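SusD superfamily protein (Bacteroides thetaiotaomicron VPI-5482, PDB 3HDX) probably binds polysaccharides at the outer membrane, as a SusD homolog serving carbohydrate uptake. Local coordinates at residues 162-165 with 166-169; 200-203 with 204-208; 279-282 with 283-287; 308-311 with 312-316. All blocks are in the same frame, centred on the assembly; numbering follows the deposited sequence.

Interaction 1: residues 162-165 with 166-169; sequences ELLT and AIED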
loop_
_atom_site.group_PDB
_atom_site.type_symbol
_atom_site.label_atom_id
_atom_site.label_comp_id
_atom_site.label_asym_id
_atom_site.label_seq_id
_atom_site.Cartn_x
_atom_site.Cartn_y
_atom_site.Cartn_z
ATOM N N GLU A 162 12.975 -8.066 11.164
ATOM C CA GLU A 162 13.354 -6.662 11.216
ATOM C C GLU A 162 12.244 -5.787 11.764
ATOM O O GLU A 162 12.514 -4.882 12.558
ATOM C CB GLU A 162 13.753 -6.145 9.826
ATOM C CG GLU A 162 15.036 -6.763 9.295
ATOM C CD GLU A 162 16.245 -6.171 9.941
ATOM O OE1 GLU A 162 16.409 -4.916 9.949
ATOM O OE2 GLU A 162 17.055 -6.993 10.462
ATOM N N LEU A 163 11.003 -6.060 11.350
ATOM C CA LEU A 163 9.848 -5.279 11.817
ATOM C C LEU A 163 9.616 -5.501 13.308
ATOM O O LEU A 163 9.354 -4.547 14.070
ATOM C CB LEU A 163 8.586 -5.612 11.012
ATOM C CG LEU A 163 8.594 -4.996 9.616
ATOM C CD1 LEU A 163 7.681 -5.792 8.643
ATOM C CD2 LEU A 163 8.251 -3.477 9.602
ATOM N N LEU A 164 9.704 -6.753 13.749
ATOM C CA LEU A 164 9.537 -7.051 15.207
ATOM C C LEU A 164 10.611 -6.341 16.043
ATOM O O LEU A 164 10.326 -5.807 17.120
ATOM C CB LEU A 164 9.480 -8.567 15.462
ATOM C CG LEU A 164 8.150 -9.171 15.041
ATOM C CD1 LEU A 164 8.302 -10.663 14.939
ATOM C CD2 LEU A 164 7.013 -8.809 16.034
ATOM N N THR A 165 11.851 -6.297 15.524
ATOM C CA THR A 165 12.942 -5.547 16.194
ATOM C C THR A 165 12.629 -4.044 16.207
ATOM O O THR A 165 12.694 -3.390 17.273
ATOM C CB THR A 165 14.291 -5.838 15.539
ATOM O OG1 THR A 165 14.604 -7.210 15.757
ATOM C CG2 THR A 165 15.412 -4.977 16.087
ATOM N N ALA A 166 12.181 -3.521 15.060
ATOM C CA ALA A 166 11.845 -2.061 14.960
ATOM C C ALA A 166 10.734 -1.675 15.953
ATOM O O ALA A 166 10.806 -0.617 16.577
ATOM C CB ALA A 166 11.423 -1.666 13.551
ATOM N N ILE A 167 9.746 -2.552 16.110
ATOM C CA ILE A 167 8.574 -2.329 16.989
ATOM C C ILE A 167 9.011 -2.058 18.442
ATOM O O ILE A 167 8.359 -1.321 19.144
ATOM C CB ILE A 167 7.573 -3.527 16.870
ATOM C CG1 ILE A 167 6.760 -3.332 15.569
ATOM C CG2 ILE A 167 6.660 -3.665 18.134
ATOM C CD1 ILE A 167 6.007 -4.590 15.081
ATOM N N GLU A 168 10.116 -2.670 18.875
ATOM C CA GLU A 168 10.591 -2.435 20.250
ATOM C C GLU A 168 10.899 -0.952 20.505
ATOM O O GLU A 168 10.737 -0.471 21.641
ATOM C CB GLU A 168 11.746 -3.381 20.600
ATOM C CG GLU A 168 11.241 -4.815 20.698
ATOM C CD GLU A 168 10.141 -4.937 21.762
ATOM O OE1 GLU A 168 10.485 -4.826 22.976
ATOM O OE2 GLU A 168 8.930 -5.097 21.400
ATOM N N ASP A 169 11.310 -0.225 19.462
ATOM C CA ASP A 169 11.668 1.203 19.564
ATOM C C ASP A 169 10.741 2.200 18.882
ATOM O O ASP A 169 10.859 3.395 19.151
ATOM C CB ASP A 169 13.109 1.429 19.085
ATOM C CG ASP A 169 14.138 0.794 19.994
ATOM O OD1 ASP A 169 13.961 0.867 21.214
ATOM O OD2 ASP A 169 15.145 0.259 19.484
HETATM O O HOH W 1 8.620 -6.665 19.031
HETATM O O HOH W 2 15.023 -2.086 18.017
#
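Ala166 and Ile167 reach back one helical turn for their backbone partners: Ala166 N donates to Glu162 O at 2.9 Å and Ile167 N to Leu163 O, also at 2.9 Å. Glu168 N instead takes the carbonyl three residues back, Thr165 O at 3.1 Å, in a more bent bond (138° at the hydrogen) that comes from above the carbonyl plane. Two waters extend this acceptor chemistry to the side chains. Water 1 joins Leu164 O to Glu168 OE2, donating to both; in one of its two conformers Glu168 turns at chi2 (-59°) and brings its carboxylate back to this water. Water 2 likewise donates to Thr165 O and to Asp169 OD2, each at 2.8 Å. Aliphatic carbon also packs on a carbonyl oxygen: Ile167 CG1, beside its own backbone N (chi1 -79°), lies 3.2 Å from Leu163 O. Apolar contact is lighter, Ile167 CD1 meeting Leu164 CD2 loosely at 4.4 Å. Glu162 OE1 forms salt bridges with Arg115 and Arg118. Helix 152-169 thus lies against two neighbours: Leu163 and Ile167 pack on helix 196-209, and Thr165 and Asp169 touch helix 104-129.

Interaction 2: residues 200-203 with 204-208; sequences YSVL and AHICA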
loop_
_atom_site.group_PDB
_atom_site.type_symbol
_atom_site.label_atom_id
_atom_site.label_comp_id
_atom_site.label_asym_id
_atom_site.label_seq_id
_atom_site.Cartn_x
_atom_site.Cartn_y
_atom_site.Cartn_z
ATOM N N TYR A 200 3.318 -2.957 12.623
ATOM C CA TYR A 200 2.371 -4.080 12.778
ATOM C C TYR A 200 1.534 -4.332 11.523
ATOM O O TYR A 200 1.221 -5.486 11.226
ATOM C CB TYR A 200 1.476 -3.929 14.013
ATOM C CG TYR A 200 2.104 -4.358 15.322
ATOM C CD1 TYR A 200 2.324 -5.694 15.589
ATOM C CD2 TYR A 200 2.484 -3.432 16.279
ATOM C CE1 TYR A 200 2.883 -6.113 16.792
ATOM C CE2 TYR A 200 3.010 -3.842 17.517
ATOM C CZ TYR A 200 3.226 -5.165 17.762
ATOM O OH TYR A 200 3.769 -5.596 18.935
ATOM N N SER A 201 1.188 -3.273 10.805
ATOM C CA SER A 201 0.376 -3.403 9.589
ATOM C C SER A 201 1.145 -4.136 8.502
ATOM O O SER A 201 0.553 -4.953 7.780
ATOM C CB SER A 201 -0.166 -2.046 9.080
ATOM O OG SER A 201 0.795 -1.283 8.375
ATOM N N VAL A 202 2.450 -3.869 8.404
ATOM C CA VAL A 202 3.292 -4.567 7.436
ATOM C C VAL A 202 3.357 -6.038 7.849
ATOM O O VAL A 202 3.277 -6.916 6.988
ATOM C CB VAL A 202 4.683 -3.888 7.238
ATOM C CG1 VAL A 202 5.483 -4.636 6.161
ATOM C CG2 VAL A 202 4.518 -2.419 6.874
ATOM N N LEU A 203 3.599 -6.312 9.143
ATOM C CA LEU A 203 3.602 -7.712 9.644
ATOM C C LEU A 203 2.313 -8.433 9.297
ATOM O O LEU A 203 2.343 -9.547 8.785
ATOM C CB LEU A 203 3.847 -7.789 11.164
ATOM C CG LEU A 203 5.286 -7.567 11.625
ATOM C CD1 LEU A 203 5.273 -7.470 13.142
ATOM C CD2 LEU A 203 6.151 -8.742 11.199
ATOM N N ALA A 204 1.180 -7.788 9.574
ATOM C CA ALA A 204 -0.113 -8.412 9.288
ATOM C C ALA A 204 -0.230 -8.816 7.812
ATOM O O ALA A 204 -0.664 -9.911 7.493
ATOM C CB ALA A 204 -1.292 -7.475 9.687
ATOM N N HIS A 205 0.144 -7.889 6.942
ATOM C CA HIS A 205 0.092 -8.142 5.505
ATOM C C HIS A 205 1.118 -9.153 5.002
ATOM O O HIS A 205 0.824 -9.894 4.057
ATOM C CB HIS A 205 0.061 -6.836 4.714
ATOM C CG HIS A 205 -1.307 -6.251 4.621
ATOM N ND1 HIS A 205 -2.308 -6.879 3.905
ATOM C CD2 HIS A 205 -1.842 -5.101 5.110
ATOM C CE1 HIS A 205 -3.407 -6.147 3.979
ATOM N NE2 HIS A 205 -3.160 -5.073 4.717
ATOM N N ILE A 206 2.347 -9.135 5.533
ATOM C CA ILE A 206 3.327 -10.155 5.158
ATOM C C ILE A 206 2.730 -11.521 5.509
ATOM O O ILE A 206 2.722 -12.444 4.685
ATOM C CB ILE A 206 4.663 -10.015 5.916
ATOM C CG1 ILE A 206 5.423 -8.765 5.447
ATOM C CG2 ILE A 206 5.527 -11.281 5.721
ATOM C CD1 ILE A 206 6.581 -8.288 6.392
ATOM N N CYS A 207 2.208 -11.627 6.730
ATOM C CA CYS A 207 1.639 -12.907 7.172
ATOM C C CYS A 207 0.480 -13.354 6.294
ATOM O O CYS A 207 0.408 -14.515 5.902
ATOM C CB CYS A 207 1.260 -12.862 8.661
ATOM S SG CYS A 207 2.691 -12.657 9.754
ATOM N N ALA A 208 -0.440 -12.452 5.980
ATOM C CA ALA A 208 -1.549 -12.822 5.113
ATOM C C ALA A 208 -1.065 -13.270 3.714
ATOM O O ALA A 208 -1.582 -14.234 3.161
ATOM C CB ALA A 208 -2.554 -11.640 4.956
#
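Val202 and Ile206 meet in a local packing contact one turn apart on helix 196-209, a buried rod near the middle of the helical body. Val202 CG1 lies 3.8 Å from Ile206 CD1, the two side chains crossing obliquely. Val202 holds CG1 anti to its backbone N (chi1 -177°), which sets that methyl against Ile206 CD1; Ile206 CG1 stands beside its own N and comes within 3.2 Å of Val202 O. The same carbonyl accepts Ile206 N at 2.8 Å, so its oxygen is covered by a donor and by aliphatic carbon together. Four successive i to i+4 bonds run through this part of the helix: besides that one, Ala204 N donates to Tyr200 O at 2.8 Å, His205 N to Ser201 O at 3.1 Å, and Cys207 N to Leu203 O at 2.9 Å, the last nearly straight at 169°. Such regular, deeply covered alpha-helix is consistent with the TPR-like helical scaffold of SusD proteins. Around the rod, Val202, His205 and Ile206 touch Phe123 of helix 104-129, while Leu203 packs on Tyr219 and Ala204 on Ser220 of helix 213-226. The His205 ring leaves the backbone near Ser201 O, with CD2 3.6 Å from that oxygen. Its NE2 is hydrogen-bonded to Asp365 and its ring stacks on Trp429, two partners that would fix both the tilt and the rotation of the imidazole in this buried place.

Interaction 3: residues 279-282 with 283-287; sequences LTLA and YPLVQ
Leu281 is the first residue past helix 276-280 to leave helical backbone angles, and its side chain faces the turn that follows. Its CB packs 4.0 Å from Val286 CG2, and its CD2 methyl comes 4.2 Å from Leu285 CD2, the two leucine side chains crossing at about a right angle. Ala282 comes next and opens the turn. Its carbonyl oxygen is the acceptor on which the chain folds back: Leu285 N donates to Ala282 O at 3.0 Å, with a bent angle of 134° at the hydrogen, and Val286 N adds a weak bond to the same oxygen at 3.4 Å. Between Ala282 and Leu285 lie Tyr283 and Pro284, joined by a cis peptide bond, and their backbone angles fit a type VIa turn. Pro284 CB stands 3.8 Å above the Tyr283 ring plane, over its centre, a CH-pi approach common in aromatic-cis-proline pairs. Just past the turn, Val286 CG2, wedged between its backbone N and carbonyl carbon (chi1 of CG1 -64°), reaches 3.6 Å from Ala282 CA. Strand 334-335 flanks the turn. The chemistry implies a division of labour: the Ala282 carbonyl ties the ends of the turn together through its bond from Leu285 N, with Val286 N only a weak addition; the cis proline supplies the bend; and aliphatic side chains anchor the loop, Leu281, Ala282 and Leu285 on Val334 of the strand and Val286 on Phe354.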
loop_
_atom_site.group_PDB
_atom_site.type_symbol
_atom_site.label_atom_id
_atom_site.label_comp_id
_atom_site.label_asym_id
_atom_site.label_seq_id
_atom_site.Cartn_x
_atom_site.Cartn_y
_atom_site.Cartn_z
ATOM N N LEU A 279 -3.833 9.383 -13.758
ATOM C CA LEU A 279 -4.511 8.368 -14.521
ATOM C C LEU A 279 -6.029 8.489 -14.536
ATOM O O LEU A 279 -6.651 8.098 -15.512
ATOM C CB LEU A 279 -4.132 6.962 -13.982
ATOM C CG LEU A 279 -2.657 6.550 -14.101
ATOM C CD1 LEU A 279 -2.381 5.280 -13.256
ATOM C CD2 LEU A 279 -2.243 6.374 -15.562
ATOM N N THR A 280 -6.633 9.034 -13.479
ATOM C CA THR A 280 -8.093 9.022 -13.351
ATOM C C THR A 280 -8.824 10.312 -13.619
ATOM O O THR A 280 -9.962 10.250 -14.070
ATOM C CB THR A 280 -8.479 8.541 -11.928
ATOM O OG1 THR A 280 -7.875 9.395 -10.953
ATOM C CG2 THR A 280 -8.098 7.037 -11.731
ATOM N N LEU A 281 -8.229 11.465 -13.332
ATOM C CA LEU A 281 -8.989 12.702 -13.465
ATOM C C LEU A 281 -9.065 13.255 -14.878
ATOM O O LEU A 281 -8.166 13.098 -15.693
ATOM C CB LEU A 281 -8.512 13.756 -12.467
ATOM C CG LEU A 281 -8.583 13.416 -10.962
ATOM C CD1 LEU A 281 -8.446 14.700 -10.074
ATOM C CD2 LEU A 281 -9.892 12.607 -10.554
ATOM N N ALA A 282 -10.182 13.919 -15.130
ATOM C CA ALA A 282 -10.445 14.613 -16.399
ATOM C C ALA A 282 -11.451 15.731 -16.099
ATOM O O ALA A 282 -11.852 15.942 -14.953
ATOM C CB ALA A 282 -10.985 13.658 -17.446
ATOM N N TYR A 283 -11.819 16.476 -17.145
ATOM C CA TYR A 283 -12.755 17.589 -17.044
ATOM C C TYR A 283 -14.062 17.142 -16.370
ATOM O O TYR A 283 -14.568 16.080 -16.717
ATOM C CB TYR A 283 -13.012 18.145 -18.458
ATOM C CG TYR A 283 -13.834 19.388 -18.409
ATOM C CD1 TYR A 283 -13.229 20.608 -18.159
ATOM C CD2 TYR A 283 -15.236 19.336 -18.503
ATOM C CE1 TYR A 283 -13.995 21.774 -18.025
ATOM C CE2 TYR A 283 -16.020 20.507 -18.370
ATOM C CZ TYR A 283 -15.383 21.717 -18.145
ATOM O OH TYR A 283 -16.141 22.873 -17.996
ATOM N N PRO A 284 -14.639 17.953 -15.459
ATOM C CA PRO A 284 -14.258 19.300 -15.041
ATOM C C PRO A 284 -13.259 19.436 -13.907
ATOM O O PRO A 284 -12.924 20.575 -13.557
ATOM C CB PRO A 284 -15.616 19.875 -14.612
ATOM C CG PRO A 284 -16.262 18.778 -13.994
ATOM C CD PRO A 284 -15.940 17.597 -14.860
ATOM N N LEU A 285 -12.735 18.321 -13.369
ATOM C CA LEU A 285 -11.833 18.387 -12.230
ATOM C C LEU A 285 -10.469 18.968 -12.607
ATOM O O LEU A 285 -9.856 19.651 -11.801
ATOM C CB LEU A 285 -11.681 17.014 -11.533
ATOM C CG LEU A 285 -12.948 16.448 -10.883
ATOM C CD1 LEU A 285 -13.772 15.560 -11.857
ATOM C CD2 LEU A 285 -12.648 15.617 -9.680
ATOM N N VAL A 286 -10.023 18.641 -13.827
ATOM C CA VAL A 286 -8.802 19.148 -14.424
ATOM C C VAL A 286 -9.084 19.457 -15.913
ATOM O O VAL A 286 -10.107 19.025 -16.456
ATOM C CB VAL A 286 -7.650 18.122 -14.279
ATOM C CG1 VAL A 286 -7.299 17.890 -12.793
ATOM C CG2 VAL A 286 -7.943 16.824 -15.040
ATOM N N GLN A 287 -8.192 20.176 -16.573
ATOM C CA GLN A 287 -8.418 20.545 -17.980
ATOM C C GLN A 287 -8.133 19.428 -19.035
ATOM O O GLN A 287 -8.186 19.700 -20.224
ATOM C CB GLN A 287 -7.728 21.883 -18.285
ATOM C CG GLN A 287 -8.321 23.100 -17.513
ATOM C CD GLN A 287 -9.805 23.375 -17.802
ATOM O OE1 GLN A 287 -10.178 23.800 -18.898
ATOM N NE2 GLN A 287 -10.649 23.149 -16.809
#

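Interaction 4: residues 308-311 with 312-316; sequences DDLR and FGIID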
loop_
_atom_site.group_PDB
_atom_site.type_symbol
_atom_site.label_atom_id
_atom_site.label_comp_id
_atom_site.label_asym_id
_atom_site.label_seq_id
_atom_site.Cartn_x
_atom_site.Cartn_y
_atom_site.Cartn_z
ATOM N N ASP A 308 -27.974 1.885 -1.909
ATOM C CA ASP A 308 -27.660 2.550 -0.650
ATOM C C ASP A 308 -26.175 2.624 -0.328
ATOM O O ASP A 308 -25.820 3.266 0.645
ATOM C CB ASP A 308 -28.450 1.915 0.488
ATOM C CG ASP A 308 -29.960 2.179 0.347
ATOM O OD1 ASP A 308 -30.412 3.317 -0.057
ATOM O OD2 ASP A 308 -30.681 1.222 0.501
ATOM N N ASP A 309 -25.325 1.963 -1.134
ATOM C CA ASP A 309 -23.867 2.025 -0.958
ATOM C C ASP A 309 -23.413 3.485 -1.086
ATOM O O ASP A 309 -23.549 4.094 -2.169
ATOM C CB ASP A 309 -23.188 1.124 -1.960
ATOM C CG ASP A 309 -21.747 0.854 -1.617
ATOM O OD1 ASP A 309 -21.000 1.812 -1.299
ATOM O OD2 ASP A 309 -21.389 -0.343 -1.624
ATOM N N LEU A 310 -22.895 4.033 0.021
ATOM C CA LEU A 310 -22.461 5.441 0.021
ATOM C C LEU A 310 -21.331 5.743 -0.949
ATOM O O LEU A 310 -21.155 6.889 -1.350
ATOM C CB LEU A 310 -22.059 5.928 1.426
ATOM C CG LEU A 310 -23.189 5.980 2.462
ATOM C CD1 LEU A 310 -22.676 6.326 3.837
ATOM C CD2 LEU A 310 -24.254 7.004 2.005
ATOM N N ARG A 311 -20.543 4.745 -1.323
ATOM C CA ARG A 311 -19.456 4.969 -2.279
ATOM C C ARG A 311 -19.976 5.205 -3.706
ATOM O O ARG A 311 -19.343 5.935 -4.467
ATOM C CB ARG A 311 -18.511 3.758 -2.260
ATOM C CG ARG A 311 -17.807 3.564 -0.878
ATOM C CD ARG A 311 -17.279 2.198 -0.612
ATOM N NE ARG A 311 -18.354 1.195 -0.458
ATOM C CZ ARG A 311 -18.272 0.065 0.265
ATOM N NH1 ARG A 311 -17.197 -0.228 0.993
ATOM N NH2 ARG A 311 -19.284 -0.785 0.272
ATOM N N PHE A 312 -21.124 4.605 -4.036
ATOM C CA PHE A 312 -21.725 4.723 -5.358
ATOM C C PHE A 312 -23.237 4.686 -5.232
ATOM O O PHE A 312 -23.898 3.715 -5.522
ATOM C CB PHE A 312 -21.207 3.654 -6.324
ATOM C CG PHE A 312 -21.707 3.835 -7.702
ATOM C CD1 PHE A 312 -21.423 5.015 -8.388
ATOM C CD2 PHE A 312 -22.514 2.869 -8.300
ATOM C CE1 PHE A 312 -21.924 5.190 -9.658
ATOM C CE2 PHE A 312 -23.025 3.045 -9.563
ATOM C CZ PHE A 312 -22.736 4.215 -10.245
ATOM N N GLY A 313 -23.764 5.795 -4.770
ATOM C CA GLY A 313 -25.181 5.901 -4.499
ATOM C C GLY A 313 -25.583 7.350 -4.434
ATOM O O GLY A 313 -25.697 8.005 -5.481
ATOM N N ILE A 314 -25.712 7.870 -3.218
ATOM C CA ILE A 314 -26.117 9.253 -3.015
ATOM C C ILE A 314 -25.161 10.242 -3.737
ATOM O O ILE A 314 -23.936 10.031 -3.825
ATOM C CB ILE A 314 -26.172 9.575 -1.485
ATOM C CG1 ILE A 314 -26.939 10.854 -1.168
ATOM C CG2 ILE A 314 -24.769 9.615 -0.865
ATOM C CD1 ILE A 314 -28.446 10.704 -1.400
ATOM N N ILE A 315 -25.747 11.318 -4.240
ATOM C CA ILE A 315 -25.045 12.415 -4.867
ATOM C C ILE A 315 -24.031 13.028 -3.894
ATOM O O ILE A 315 -24.241 13.012 -2.668
ATOM C CB ILE A 315 -26.086 13.492 -5.332
ATOM C CG1 ILE A 315 -25.474 14.500 -6.297
ATOM C CG2 ILE A 315 -26.758 14.201 -4.123
ATOM C CD1 ILE A 315 -26.600 15.437 -6.871
ATOM N N ASP A 316 -22.919 13.531 -4.438
ATOM C CA ASP A 316 -21.957 14.311 -3.680
ATOM C C ASP A 316 -22.034 15.764 -4.211
ATOM O O ASP A 316 -21.182 16.223 -4.984
ATOM C CB ASP A 316 -20.548 13.726 -3.842
ATOM C CG ASP A 316 -19.489 14.525 -3.125
ATOM O OD1 ASP A 316 -19.826 15.310 -2.193
ATOM O OD2 ASP A 316 -18.303 14.304 -3.459
HETATM O O HOH W 3 -26.040 5.997 -1.131
HETATM O O HOH W 4 -22.265 7.995 -3.560
#
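Asp309 OD1 is gripped twice by Arg311, just ahead of the fold-back that Asp309 O makes with Phe312: Arg311 N donates to Asp309 OD1 at 3.0 Å on its anti lone pair, and Arg311 NE to the same oxygen at 2.8 Å on the syn one. The backbone bond makes an Asx turn, set within a type I beta turn from Asp309 to Phe312. Arg311 also sends NH2 to Asp309 OD2 at 2.9 Å, completing a side-on, two-nitrogen salt bridge in which the carboxylate sits at the guanidinium edge. The bend at chi3 (-68°) turns the guanidinium alongside the Asp309 carboxylate, NE and NH2 facing its two oxygens. Arg311 NH1 has Glu419 and Glu423 as further salt-bridge partners.

The turn is closed by Phe312 N donating to Asp309 O at 3.1 Å, from well above the carbonyl plane. Just beyond it, Gly313 takes backbone angles (-161°, -100°) that suit a residue without a side chain, and its CA makes a CH...O contact with Asp309 O at 3.4 Å. The Phe312 ring meets Phe301 edge-to-face. Leu310 and Ile314 lie alongside each other, pointing the same way, with CD2 of Leu310 3.9 Å from CG2 of Ile314. Water 4 joins three backbones, accepting from Gly313 N and donating to Leu310 O and, at 2.6 Å, to Ile314 O.

Interactions 1 and 2 lie on successive helices, 152-169 and 196-209, with centres 13 Å apart, and they touch directly: Leu163 CD1 meets both Val202 CG1 and Ile206 CD1 at 3.5 Å, and Ile167 CD1 meets Leu203 CD1 at the same distance. Interaction 3, at the end of helix 276-280, and interaction 4, in a loop, are on the far side from interaction 1; their own centres are 20 Å apart and their nearest atoms about 9 Å. Interaction 2 is closer to interaction 4 (nearest atoms about 15 Å) than to interaction 3 (about 21 Å). A bound 1,2-ethanediol, probably from the crystallisation liquor, lies about 3 Å from the Tyr200 side chain.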